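Local coordinates for protein endoglucanase, family GH5 (PDB 6GL2) that probably hydrolyses beta-glucan chains, apparently serving the breakdown of hemicelluloses such as mixed-linked glucan, at residues A254-I259 and V271-W276; V224-Y229 and D261-E266; V179-I184 and I196-Y201; M57-L62 and L324-P329. All blocks are in the same frame, centred on the assembly; numbering follows the deposited sequence. Where two conformers were deposited one is given.

Interaction 1 (A254-I259 and V271-W276)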
loop_
_atom_site.group_PDB
_atom_site.type_symbol
_atom_site.label_atom_id
_atom_site.label_comp_id
_atom_site.label_asym_id
_atom_site.label_seq_id
_atom_site.Cartn_x
_atom_site.Cartn_y
_atom_site.Cartn_z
ATOM N N ALA A 254 -5.824 4.863 20.264
ATOM C CA ALA A 254 -7.249 4.751 20.038
ATOM C C ALA A 254 -7.516 4.494 18.561
ATOM O O ALA A 254 -8.384 3.746 18.185
ATOM C CB ALA A 254 -7.992 6.017 20.466
ATOM N N GLU A 255 -6.782 5.187 17.676
ATOM C CA GLU A 255 -6.849 4.948 16.210
ATOM C C GLU A 255 -6.546 3.502 15.879
ATOM O O GLU A 255 -7.294 2.827 15.160
ATOM C CB GLU A 255 -5.891 5.953 15.521
ATOM C CG GLU A 255 -5.588 5.711 14.047
ATOM C CD GLU A 255 -6.730 6.022 13.152
ATOM O OE1 GLU A 255 -6.587 5.771 11.900
ATOM O OE2 GLU A 255 -7.865 6.471 13.591
ATOM N N LEU A 256 -5.407 3.035 16.370
ATOM C CA LEU A 256 -4.965 1.694 16.073
ATOM C C LEU A 256 -5.937 0.639 16.644
ATOM O O LEU A 256 -6.166 -0.446 16.094
ATOM C CB LEU A 256 -3.519 1.424 16.465
ATOM C CG LEU A 256 -2.520 2.309 15.675
ATOM C CD1 LEU A 256 -1.076 2.082 16.204
ATOM C CD2 LEU A 256 -2.540 2.097 14.161
ATOM N N ASP A 257 -6.505 0.946 17.833
ATOM C CA ASP A 257 -7.483 0.035 18.500
ATOM C C ASP A 257 -8.832 -0.044 17.747
ATOM O O ASP A 257 -9.425 -1.071 17.675
ATOM C CB ASP A 257 -7.719 0.426 19.987
ATOM C CG ASP A 257 -6.538 0.224 20.837
ATOM O OD1 ASP A 257 -5.632 -0.574 20.571
ATOM O OD2 ASP A 257 -6.596 0.719 22.020
ATOM N N LYS A 258 -9.235 1.073 17.113
ATOM C CA LYS A 258 -10.378 1.097 16.226
ATOM C C LYS A 258 -10.225 0.104 15.054
ATOM O O LYS A 258 -11.070 -0.682 14.693
ATOM C CB LYS A 258 -10.637 2.516 15.726
ATOM C CG LYS A 258 -11.591 2.779 14.633
ATOM C CD LYS A 258 -11.626 4.302 14.333
ATOM C CE LYS A 258 -10.585 4.844 13.282
ATOM N NZ LYS A 258 -10.520 6.290 12.730
ATOM N N ILE A 259 -9.033 0.177 14.441
ATOM C CA ILE A 259 -8.681 -0.696 13.305
ATOM C C ILE A 259 -8.626 -2.162 13.778
ATOM O O ILE A 259 -9.180 -3.076 13.177
ATOM C CB ILE A 259 -7.324 -0.243 12.741
ATOM C CG1 ILE A 259 -7.427 1.186 12.189
ATOM C CG2 ILE A 259 -6.732 -1.301 11.788
ATOM C CD1 ILE A 259 -6.068 1.787 11.886
ATOM N N VAL A 271 -4.408 -7.100 9.000
ATOM C CA VAL A 271 -4.272 -5.742 8.526
ATOM C C VAL A 271 -2.833 -5.423 8.209
ATOM O O VAL A 271 -1.910 -5.580 9.008
ATOM C CB VAL A 271 -4.817 -4.741 9.554
ATOM C CG1 VAL A 271 -4.773 -3.295 9.010
ATOM C CG2 VAL A 271 -6.299 -5.115 9.903
ATOM N N VAL A 272 -2.682 -4.779 7.010
ATOM C CA VAL A 272 -1.365 -4.122 6.615
ATOM C C VAL A 272 -1.604 -2.630 6.521
ATOM O O VAL A 272 -2.499 -2.185 5.807
ATOM C CB VAL A 272 -0.892 -4.720 5.304
ATOM C CG1 VAL A 272 0.341 -3.944 4.841
ATOM C CG2 VAL A 272 -0.503 -6.156 5.428
ATOM N N MET A 273 -0.868 -1.900 7.331
ATOM C CA MET A 273 -0.841 -0.455 7.297
ATOM C C MET A 273 0.128 -0.049 6.198
ATOM O O MET A 273 1.294 0.145 6.402
ATOM C CB MET A 273 -0.371 0.142 8.610
ATOM C CG MET A 273 -0.569 1.626 8.680
ATOM S SD MET A 273 -2.253 2.165 8.841
ATOM C CE MET A 273 -2.601 1.780 10.537
ATOM N N GLY A 274 -0.411 -0.030 4.981
ATOM C CA GLY A 274 0.442 -0.030 3.778
ATOM C C GLY A 274 1.072 1.328 3.527
ATOM O O GLY A 274 2.091 1.386 2.793
ATOM N N GLU A 275 0.617 2.378 4.199
ATOM C CA GLU A 275 1.303 3.629 4.284
ATOM C C GLU A 275 1.039 4.272 5.620
ATOM O O GLU A 275 -0.094 4.231 6.146
ATOM C CB GLU A 275 0.839 4.685 3.237
ATOM C CG GLU A 275 1.014 4.205 1.807
ATOM C CD GLU A 275 0.490 5.204 0.791
ATOM O OE1 GLU A 275 0.212 6.370 1.107
ATOM O OE2 GLU A 275 0.386 4.789 -0.423
ATOM N N TRP A 276 2.068 4.945 6.128
ATOM C CA TRP A 276 2.039 5.859 7.277
ATOM C C TRP A 276 3.371 6.558 7.282
ATOM O O TRP A 276 4.252 6.244 6.458
ATOM C CB TRP A 276 1.823 5.096 8.602
ATOM C CG TRP A 276 2.966 4.239 8.945
ATOM C CD1 TRP A 276 3.298 3.006 8.391
ATOM C CD2 TRP A 276 4.022 4.535 9.859
ATOM N NE1 TRP A 276 4.467 2.548 8.922
ATOM C CE2 TRP A 276 4.942 3.426 9.833
ATOM C CE3 TRP A 276 4.222 5.526 10.784
ATOM C CZ2 TRP A 276 6.061 3.366 10.687
ATOM C CZ3 TRP A 276 5.358 5.507 11.613
ATOM C CH2 TRP A 276 6.235 4.404 11.598
#
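The backbones come nearest at Ile259 and Val271, with CA atoms 8.2 Å apart, where the helix holding 254-259 passes over the start of strand 271-276. The helix and strand axes approach to 11.5 Å and run roughly antiparallel, at 136° between their N-to-C directions. This is the return from an outer helix to the next inner strand in a (beta/alpha)8, or TIM, barrel, and the interface is entirely apolar and buried. Short, beta-branched Val271 suits the near end, where its CG1 lies 3.9 Å from CG2 of Ile259 and the two side chains cross at about a right angle. Farther along, where the strand lies farther from the helix, a longer side chain bridges the distance. Met273 supplies it: CG stands opposite the backbone N (chi1 -170°), and the unbranched chain then bends twice, carrying its methyl to the helix. Its own backbone is unusual for a strand, since Met273 is the centre of an inverse gamma turn. On the helix, Leu256 and Ile259 are one turn apart and present a pair of methyls. Beside this apolar pair, Glu255 uses OE2 for its salt bridge to Lys258 NZ and OE1 for hydrogen bonds with Ser228 OG and Thr205 OG1. Met273 CE settles against both methyls, 3.6 Å from Leu256 CD2 and 3.7 Å from Ile259 CD1.

Interaction 2 (V224-Y229 and D261-E266)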
loop_
_atom_site.group_PDB
_atom_site.type_symbol
_atom_site.label_atom_id
_atom_site.label_comp_id
_atom_site.label_asym_id
_atom_site.label_seq_id
_atom_site.Cartn_x
_atom_site.Cartn_y
_atom_site.Cartn_z
ATOM N N VAL A 224 -6.722 -6.897 4.882
ATOM C CA VAL A 224 -7.215 -5.549 4.805
ATOM C C VAL A 224 -6.038 -4.602 4.676
ATOM O O VAL A 224 -4.999 -4.712 5.272
ATOM C CB VAL A 224 -7.948 -5.225 6.114
ATOM C CG1 VAL A 224 -8.390 -3.767 6.170
ATOM C CG2 VAL A 224 -9.147 -6.197 6.290
ATOM N N SER A 225 -6.201 -3.623 3.784
ATOM C CA SER A 225 -5.278 -2.485 3.586
ATOM C C SER A 225 -5.895 -1.176 4.063
ATOM O O SER A 225 -6.981 -0.790 3.572
ATOM C CB SER A 225 -4.929 -2.339 2.065
ATOM O OG SER A 225 -4.123 -1.206 1.904
ATOM N N VAL A 226 -5.248 -0.482 4.972
ATOM C CA VAL A 226 -5.601 0.871 5.372
ATOM C C VAL A 226 -4.332 1.669 5.433
ATOM O O VAL A 226 -3.215 1.100 5.548
ATOM C CB VAL A 226 -6.371 0.957 6.716
ATOM C CG1 VAL A 226 -7.766 0.354 6.536
ATOM C CG2 VAL A 226 -5.587 0.308 7.823
ATOM N N HIS A 227 -4.462 2.966 5.290
ATOM C CA HIS A 227 -3.395 3.909 5.454
ATOM C C HIS A 227 -3.811 4.857 6.566
ATOM O O HIS A 227 -4.950 5.354 6.556
ATOM C CB HIS A 227 -3.169 4.695 4.174
ATOM C CG HIS A 227 -2.828 3.835 2.953
ATOM N ND1 HIS A 227 -2.747 4.347 1.712
ATOM C CD2 HIS A 227 -2.508 2.541 2.888
ATOM C CE1 HIS A 227 -2.425 3.315 0.866
ATOM N NE2 HIS A 227 -2.240 2.256 1.554
ATOM N N SER A 228 -2.913 5.237 7.445
ATOM C CA SER A 228 -3.239 6.171 8.564
ATOM C C SER A 228 -2.032 6.992 8.955
ATOM O O SER A 228 -1.171 6.514 9.685
ATOM C CB SER A 228 -3.727 5.384 9.727
ATOM O OG SER A 228 -4.237 6.432 10.656
ATOM N N TYR A 229 -1.968 8.164 8.378
ATOM C CA TYR A 229 -0.923 9.100 8.679
ATOM C C TYR A 229 -1.259 9.902 9.981
ATOM O O TYR A 229 -1.474 11.079 9.943
ATOM C CB TYR A 229 -0.657 10.032 7.562
ATOM C CG TYR A 229 -0.062 9.435 6.266
ATOM C CD1 TYR A 229 -0.874 8.804 5.336
ATOM C CD2 TYR A 229 1.301 9.439 6.041
ATOM C CE1 TYR A 229 -0.336 8.326 4.165
ATOM C CE2 TYR A 229 1.835 8.930 4.866
ATOM C CZ TYR A 229 1.034 8.382 3.975
ATOM O OH TYR A 229 1.645 7.933 2.791
ATOM N N ASP A 261 -9.982 -3.476 16.520
ATOM C CA ASP A 261 -11.320 -3.943 16.983
ATOM C C ASP A 261 -12.262 -4.346 15.863
ATOM O O ASP A 261 -12.997 -5.345 15.932
ATOM C CB ASP A 261 -11.945 -2.931 17.933
ATOM C CG ASP A 261 -11.184 -2.799 19.261
ATOM O OD1 ASP A 261 -10.334 -3.636 19.589
ATOM O OD2 ASP A 261 -11.486 -1.777 19.970
ATOM N N LYS A 262 -12.232 -3.567 14.766
ATOM C CA LYS A 262 -13.124 -3.815 13.625
ATOM C C LYS A 262 -12.592 -5.010 12.845
ATOM O O LYS A 262 -13.265 -5.973 12.623
ATOM C CB LYS A 262 -13.262 -2.608 12.700
ATOM C CG LYS A 262 -14.107 -2.866 11.470
ATOM C CD LYS A 262 -15.551 -3.042 11.965
ATOM C CE LYS A 262 -16.659 -3.052 10.926
ATOM N NZ LYS A 262 -17.959 -3.123 11.693
ATOM N N PHE A 263 -11.348 -4.926 12.351
ATOM C CA PHE A 263 -10.856 -5.927 11.406
ATOM C C PHE A 263 -10.347 -7.207 12.055
ATOM O O PHE A 263 -10.657 -8.278 11.576
ATOM C CB PHE A 263 -9.801 -5.329 10.481
ATOM C CG PHE A 263 -10.333 -4.175 9.653
ATOM C CD1 PHE A 263 -11.337 -4.411 8.759
ATOM C CD2 PHE A 263 -9.794 -2.896 9.685
ATOM C CE1 PHE A 263 -11.800 -3.372 7.972
ATOM C CE2 PHE A 263 -10.247 -1.864 8.839
ATOM C CZ PHE A 263 -11.271 -2.126 8.011
ATOM N N ILE A 264 -9.461 -7.054 12.996
ATOM C CA ILE A 264 -8.815 -8.185 13.604
ATOM C C ILE A 264 -9.761 -8.979 14.539
ATOM O O ILE A 264 -9.833 -10.218 14.443
ATOM C CB ILE A 264 -7.535 -7.782 14.391
ATOM C CG1 ILE A 264 -6.505 -7.096 13.418
ATOM C CG2 ILE A 264 -6.957 -9.027 15.138
ATOM C CD1 ILE A 264 -5.299 -6.472 14.010
ATOM N N VAL A 265 -10.430 -8.250 15.404
ATOM C CA VAL A 265 -11.342 -8.895 16.421
ATOM C C VAL A 265 -12.685 -9.168 15.737
ATOM O O VAL A 265 -13.039 -10.334 15.522
ATOM C CB VAL A 265 -11.445 -8.030 17.675
ATOM C CG1 VAL A 265 -12.506 -8.611 18.648
ATOM C CG2 VAL A 265 -10.105 -7.813 18.319
ATOM N N GLU A 266 -13.433 -8.169 15.358
ATOM C CA GLU A 266 -14.758 -8.446 14.828
ATOM C C GLU A 266 -14.757 -9.263 13.522
ATOM O O GLU A 266 -15.557 -10.180 13.346
ATOM C CB GLU A 266 -15.559 -7.158 14.681
ATOM C CG GLU A 266 -16.938 -7.303 14.037
ATOM C CD GLU A 266 -17.440 -6.012 13.383
ATOM O OE1 GLU A 266 -17.507 -4.978 14.130
ATOM O OE2 GLU A 266 -17.724 -6.047 12.124
#
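Val224 meets Phe263 squarely: its CG1 methyl sits over the ring, 3.6 Å from the centroid and only 5° off the ring normal, a CH-pi contact. The second methyl, CG2, stays on the same side of the ring, above its rim, 3.8 Å from Phe263 CD1. Two residues on along the strand, Val226 adds CG1, which approaches Phe263 CE2 obliquely at 4.0 Å. A flat, wide ring suits this place because it spans both valines at once. The opposite face is covered by CG of Lys262, offset toward the rim, and Tyr213 joins edge-to-face. Lys262 is itself steadied at its end, NZ binding Glu266 OE2 at 3.0 Å through the syn lone pair in a salt bridge and also meeting Asn211. Here the helix widens into a pi-type turn, with Glu266 N bonded to Asp261 O. Were Phe263 cut back to an alanine, the methyls of Val224 and Val226 would probably face a gap and Tyr213 would lose its aromatic partner. Val271 and Leu210 border the ring too, so Phe263 fills the layer between the inner strands and outer helices that is typical of a TIM barrel.

Interaction 3 (V179-I184 and I196-Y201)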
loop_
_atom_site.group_PDB
_atom_site.type_symbol
_atom_site.label_atom_id
_atom_site.label_comp_id
_atom_site.label_asym_id
_atom_site.label_seq_id
_atom_site.Cartn_x
_atom_site.Cartn_y
_atom_site.Cartn_z
ATOM N N VAL A 179 -14.477 -6.955 -8.766
ATOM C CA VAL A 179 -13.983 -7.205 -10.134
ATOM C C VAL A 179 -12.524 -7.647 -10.059
ATOM O O VAL A 179 -12.083 -8.534 -10.804
ATOM C CB VAL A 179 -14.097 -5.955 -11.016
ATOM C CG1 VAL A 179 -13.264 -6.106 -12.269
ATOM C CG2 VAL A 179 -15.552 -5.700 -11.336
ATOM N N SER A 180 -11.704 -6.955 -9.273
ATOM C CA SER A 180 -10.258 -7.139 -9.233
ATOM C C SER A 180 -9.897 -8.449 -8.599
ATOM O O SER A 180 -9.059 -9.231 -9.121
ATOM C CB SER A 180 -9.622 -6.015 -8.524
ATOM O OG SER A 180 -9.848 -4.751 -9.102
ATOM N N VAL A 181 -10.446 -8.770 -7.448
ATOM C CA VAL A 181 -10.226 -10.086 -6.849
ATOM C C VAL A 181 -10.659 -11.200 -7.784
ATOM O O VAL A 181 -9.963 -12.179 -7.974
ATOM C CB VAL A 181 -10.869 -10.189 -5.451
ATOM C CG1 VAL A 181 -10.908 -11.639 -4.901
ATOM C CG2 VAL A 181 -10.211 -9.239 -4.469
ATOM N N ASP A 182 -11.866 -11.075 -8.336
ATOM C CA ASP A 182 -12.347 -12.108 -9.221
ATOM C C ASP A 182 -11.386 -12.296 -10.394
ATOM O O ASP A 182 -11.105 -13.441 -10.814
ATOM C CB ASP A 182 -13.768 -11.782 -9.689
ATOM C CG ASP A 182 -14.825 -11.953 -8.647
ATOM O OD1 ASP A 182 -14.646 -12.577 -7.626
ATOM O OD2 ASP A 182 -15.978 -11.499 -8.972
ATOM N N ALA A 183 -10.916 -11.216 -10.992
ATOM C CA ALA A 183 -10.020 -11.340 -12.105
ATOM C C ALA A 183 -8.734 -12.087 -11.702
ATOM O O ALA A 183 -8.205 -12.933 -12.431
ATOM C CB ALA A 183 -9.639 -9.946 -12.682
ATOM N N ILE A 184 -8.143 -11.710 -10.584
ATOM C CA ILE A 184 -6.957 -12.346 -10.107
ATOM C C ILE A 184 -7.207 -13.850 -9.920
ATOM O O ILE A 184 -6.442 -14.690 -10.379
ATOM C CB ILE A 184 -6.447 -11.738 -8.787
ATOM C CG1 ILE A 184 -5.966 -10.278 -9.074
ATOM C CG2 ILE A 184 -5.373 -12.634 -8.162
ATOM C CD1 ILE A 184 -5.824 -9.430 -7.805
ATOM N N ILE A 196 -4.077 -11.202 -1.202
ATOM C CA ILE A 196 -4.539 -9.975 -1.859
ATOM C C ILE A 196 -4.891 -8.965 -0.800
ATOM O O ILE A 196 -5.683 -9.281 0.112
ATOM C CB ILE A 196 -5.720 -10.245 -2.796
ATOM C CG1 ILE A 196 -5.416 -11.250 -3.857
ATOM C CG2 ILE A 196 -6.118 -8.898 -3.408
ATOM C CD1 ILE A 196 -6.608 -11.634 -4.668
ATOM N N MET A 197 -4.348 -7.770 -0.807
ATOM C CA MET A 197 -4.685 -6.681 0.027
ATOM C C MET A 197 -5.768 -5.837 -0.583
ATOM O O MET A 197 -5.622 -5.313 -1.719
ATOM C CB MET A 197 -3.402 -5.840 0.283
ATOM C CG MET A 197 -2.446 -6.447 1.286
ATOM S SD MET A 197 -0.804 -5.623 1.257
ATOM C CE MET A 197 -1.313 -3.934 1.507
ATOM N N VAL A 198 -6.859 -5.710 0.138
ATOM C CA VAL A 198 -8.051 -5.005 -0.284
ATOM C C VAL A 198 -8.315 -3.844 0.629
ATOM O O VAL A 198 -8.570 -4.049 1.813
ATOM C CB VAL A 198 -9.258 -5.974 -0.391
ATOM C CG1 VAL A 198 -10.596 -5.300 -0.646
ATOM C CG2 VAL A 198 -9.025 -7.096 -1.410
ATOM N N SER A 199 -8.332 -2.654 0.086
ATOM C CA SER A 199 -8.489 -1.421 0.844
ATOM C C SER A 199 -9.944 -1.042 1.101
ATOM O O SER A 199 -10.855 -1.379 0.385
ATOM C CB SER A 199 -7.869 -0.237 0.097
ATOM O OG SER A 199 -8.589 -0.012 -1.100
ATOM N N THR A 200 -10.121 -0.273 2.183
ATOM C CA THR A 200 -11.340 0.510 2.366
ATOM C C THR A 200 -11.325 1.638 1.352
ATOM O O THR A 200 -10.373 1.915 0.627
ATOM C CB THR A 200 -11.335 1.094 3.768
ATOM O OG1 THR A 200 -10.084 1.767 3.955
ATOM C CG2 THR A 200 -11.480 0.020 4.879
ATOM N N TYR A 201 -12.470 2.332 1.261
ATOM C CA TYR A 201 -12.553 3.551 0.480
ATOM C C TYR A 201 -11.398 4.470 0.929
ATOM O O TYR A 201 -11.258 4.751 2.087
ATOM C CB TYR A 201 -13.929 4.193 0.706
ATOM C CG TYR A 201 -14.107 5.485 -0.075
ATOM C CD1 TYR A 201 -13.566 6.676 0.358
ATOM C CD2 TYR A 201 -14.829 5.523 -1.246
ATOM C CE1 TYR A 201 -13.713 7.868 -0.354
ATOM C CE2 TYR A 201 -14.967 6.712 -1.969
ATOM C CZ TYR A 201 -14.431 7.868 -1.536
ATOM O OH TYR A 201 -14.561 9.013 -2.286
#
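The helical segment 179-184 and strand 196-199 run nearly antiparallel (170°), their axes 10.4 Å apart at closest, and Val181 and Ile196 are the nearest pair along the backbones. That alignment lets residues one turn apart on the helix, Val181 and Ile184, face residues two apart on the strand, Ile196 and Val198; all four side chains set out toward the opposite segment. Ile184 and Ile196 reach toward each other tip to tip. The end methyl of Ile196, CD1, makes the contact: it lies 3.8 Å from CG2 of Ile184 and 3.9 Å from CD1 of the same residue, and so fits against both branches. In Ile196, CG1 stands opposite the carbonyl carbon (chi1 -58°) and the chain is extended beyond it, which carries CD1 out to the helix. The partners belong to a (beta/alpha)8 barrel, where this helix packs outside the strand that follows it in the chain. Val181 serves the other end of the contact through one methyl. Its CG2 lies 3.9 Å from CG2 of Val198, the two valines crossing at about a right angle, and 4.2 Å from CG2 of Ile196. Branched valine and isoleucine suit this layer between helix and sheet, offering methyls on stiff, short stems. On the helix, Asp182 turns away from the strand and bonds Asn217 through OD1. On the strand, Met197 packs instead on Ile223 and Ser225 of the neighbouring strand, while the backbone O of Val198 accepts a bond from the hydroxyl of Tyr213.

Interaction 4 (M57-L62 and L324-P329)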
loop_
_atom_site.group_PDB
_atom_site.type_symbol
_atom_site.label_atom_id
_atom_site.label_comp_id
_atom_site.label_asym_id
_atom_site.label_seq_id
_atom_site.Cartn_x
_atom_site.Cartn_y
_atom_site.Cartn_z
ATOM N N MET A 57 18.906 -3.072 6.074
ATOM C CA MET A 57 18.424 -2.289 7.241
ATOM C C MET A 57 17.439 -3.101 8.045
ATOM O O MET A 57 17.242 -2.795 9.227
ATOM C CB MET A 57 17.885 -0.922 6.722
ATOM C CG MET A 57 17.192 -0.093 7.770
ATOM S SD MET A 57 18.210 0.365 9.191
ATOM C CE MET A 57 19.158 1.724 8.488
ATOM N N GLY A 58 16.840 -4.111 7.463
ATOM C CA GLY A 58 15.965 -5.010 8.199
ATOM C C GLY A 58 14.474 -4.993 7.839
ATOM O O GLY A 58 13.706 -5.661 8.469
ATOM N N PHE A 59 14.147 -4.165 6.831
ATOM C CA PHE A 59 12.794 -4.247 6.298
ATOM C C PHE A 59 12.557 -5.604 5.660
ATOM O O PHE A 59 13.398 -6.028 4.851
ATOM C CB PHE A 59 12.565 -3.111 5.270
ATOM C CG PHE A 59 12.534 -1.705 5.854
ATOM C CD1 PHE A 59 11.375 -1.337 6.577
ATOM C CD2 PHE A 59 13.619 -0.870 5.893
ATOM C CE1 PHE A 59 11.309 -0.086 7.155
ATOM C CE2 PHE A 59 13.549 0.396 6.411
ATOM C CZ PHE A 59 12.401 0.732 7.130
ATOM N N LYS A 60 11.449 -6.210 5.948
ATOM C CA LYS A 60 11.103 -7.494 5.412
ATOM C C LYS A 60 10.154 -7.451 4.187
ATOM O O LYS A 60 10.047 -8.383 3.435
ATOM C CB LYS A 60 10.573 -8.421 6.542
ATOM C CG LYS A 60 10.299 -9.802 6.078
ATOM C CD LYS A 60 11.539 -10.569 5.604
ATOM C CE LYS A 60 11.330 -12.086 5.330
ATOM N NZ LYS A 60 12.583 -12.789 5.045
ATOM N N THR A 61 9.504 -6.290 4.055
ATOM C CA THR A 61 8.481 -6.083 2.996
ATOM C C THR A 61 8.811 -4.820 2.214
ATOM O O THR A 61 9.139 -3.792 2.791
ATOM C CB THR A 61 7.060 -5.982 3.507
ATOM O OG1 THR A 61 6.724 -7.230 4.136
ATOM C CG2 THR A 61 5.993 -5.697 2.476
ATOM N N LEU A 62 8.863 -4.933 0.877
ATOM C CA LEU A 62 8.869 -3.848 -0.045
ATOM C C LEU A 62 7.482 -3.637 -0.598
ATOM O O LEU A 62 6.887 -4.530 -1.189
ATOM C CB LEU A 62 9.806 -4.095 -1.218
ATOM C CG LEU A 62 9.913 -2.952 -2.249
ATOM C CD1 LEU A 62 10.611 -1.765 -1.674
ATOM C CD2 LEU A 62 10.530 -3.434 -3.561
ATOM N N LEU A 324 22.954 5.881 -1.683
ATOM C CA LEU A 324 22.838 4.631 -0.987
ATOM C C LEU A 324 23.063 4.700 0.492
ATOM O O LEU A 324 23.258 3.673 1.100
ATOM C CB LEU A 324 23.573 3.475 -1.661
ATOM C CG LEU A 324 23.346 3.327 -3.150
ATOM C CD1 LEU A 324 24.312 2.284 -3.771
ATOM C CD2 LEU A 324 21.907 3.062 -3.483
ATOM N N GLU A 325 23.057 5.876 1.076
ATOM C CA GLU A 325 23.082 6.103 2.499
ATOM C C GLU A 325 21.696 6.388 3.017
ATOM O O GLU A 325 20.782 6.790 2.278
ATOM C CB GLU A 325 24.006 7.292 2.804
ATOM C CG GLU A 325 25.433 7.164 2.282
ATOM C CD GLU A 325 26.245 6.178 3.005
ATOM O OE1 GLU A 325 25.841 5.575 3.984
ATOM O OE2 GLU A 325 27.481 5.992 2.658
ATOM N N TRP A 326 21.474 6.251 4.312
ATOM C CA TRP A 326 20.261 6.683 4.975
ATOM C C TRP A 326 20.367 8.092 5.378
ATOM O O TRP A 326 21.326 8.544 6.029
ATOM C CB TRP A 326 19.963 5.808 6.190
ATOM C CG TRP A 326 19.664 4.403 5.752
ATOM C CD1 TRP A 326 20.565 3.363 5.512
ATOM C CD2 TRP A 326 18.383 3.835 5.433
ATOM N NE1 TRP A 326 19.946 2.277 5.012
ATOM C CE2 TRP A 326 18.603 2.492 4.995
ATOM C CE3 TRP A 326 17.036 4.286 5.522
ATOM C CZ2 TRP A 326 17.599 1.685 4.569
ATOM C CZ3 TRP A 326 16.052 3.499 5.068
ATOM C CH2 TRP A 326 16.308 2.170 4.608
ATOM N N ASN A 327 19.376 8.912 5.038
ATOM C CA ASN A 327 19.262 10.264 5.543
ATOM C C ASN A 327 18.918 10.228 7.031
ATOM O O ASN A 327 19.457 10.983 7.827
ATOM C CB ASN A 327 18.223 11.054 4.695
ATOM C CG ASN A 327 18.670 11.224 3.192
ATOM O OD1 ASN A 327 19.814 11.350 2.921
ATOM N ND2 ASN A 327 17.756 11.012 2.276
ATOM N N TYR A 328 17.971 9.369 7.407
ATOM C CA TYR A 328 17.462 9.219 8.733
ATOM C C TYR A 328 17.461 7.800 9.243
ATOM O O TYR A 328 16.420 7.146 9.361
ATOM C CB TYR A 328 16.088 9.882 8.921
ATOM C CG TYR A 328 16.120 11.376 8.656
ATOM C CD1 TYR A 328 16.822 12.200 9.536
ATOM C CD2 TYR A 328 15.484 12.001 7.588
ATOM C CE1 TYR A 328 16.882 13.542 9.346
ATOM C CE2 TYR A 328 15.553 13.372 7.349
ATOM C CZ TYR A 328 16.298 14.159 8.239
ATOM O OH TYR A 328 16.304 15.524 7.992
ATOM N N PRO A 329 18.676 7.256 9.421
ATOM C CA PRO A 329 18.766 5.842 9.761
ATOM C C PRO A 329 18.021 5.497 11.064
ATOM O O PRO A 329 17.564 4.375 11.197
ATOM C CB PRO A 329 20.245 5.606 9.923
ATOM C CG PRO A 329 20.838 6.914 10.193
ATOM C CD PRO A 329 20.021 7.899 9.416
#
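The indole of Trp326 carries Met57 on one face, while CH2 at its far end meets the edge of the Phe59 ring, near the plane of that ring, 3.7 Å from CE2. Its breadth suits the site, serving both neighbours at once. Over the five-membered ring sits the Met57 methyl, CE, 3.5 Å from the centroid and 7° off the normal. The sulfur, SD, stands above the same ring at 5.0 Å, a more distant Met-aromatic contact. Met57 CB rests 3.4 Å from Trp326 CZ2, so the methionine crosses the indole obliquely, from CB at the six-membered ring to CE over the five-membered one. With CG opposite the backbone N (chi1 172°) and bends at the next two bonds, its chain curls back over the ring, as a flexible, unbranched residue can. CE also lies 4.3 Å from CB of Pro329. Replacing Trp326 with an alanine would probably leave the Met57 methyl without its aromatic floor and open a gap beside the edge of Phe59. Gly58, with positive phi, ends helix 48-57 in a Schellman motif. Trp326 packs on Ile54 and Ala332, so the contact joins helix 329-336 to helix 48-57 and the turn leading into strand 61-64.

Overall arrangement
Following the chain from the N terminus, interaction 4 opens first, at 57-62, and closes last, at 324-329; the other three nest inside its long loop and it ties the approach to strand 61-64 to the start of the C-terminal helix. Interaction 3 opens and closes next, joining helix 167-186 to strand 196-199. Interaction 2 then opens on strand 222-227, and interaction 1 opens on helix 246-266 before interaction 2 closes on that helix, so the two cross; interaction 1 closes on strand 271-276. Strands 196-199, 222-227 and 271-276 are successive in the barrel. Ser225 N probably bonds Val198 O, linking interactions 2 and 3, and Tyr229 OH probably bonds Glu275 OE1, linking 2 and 1.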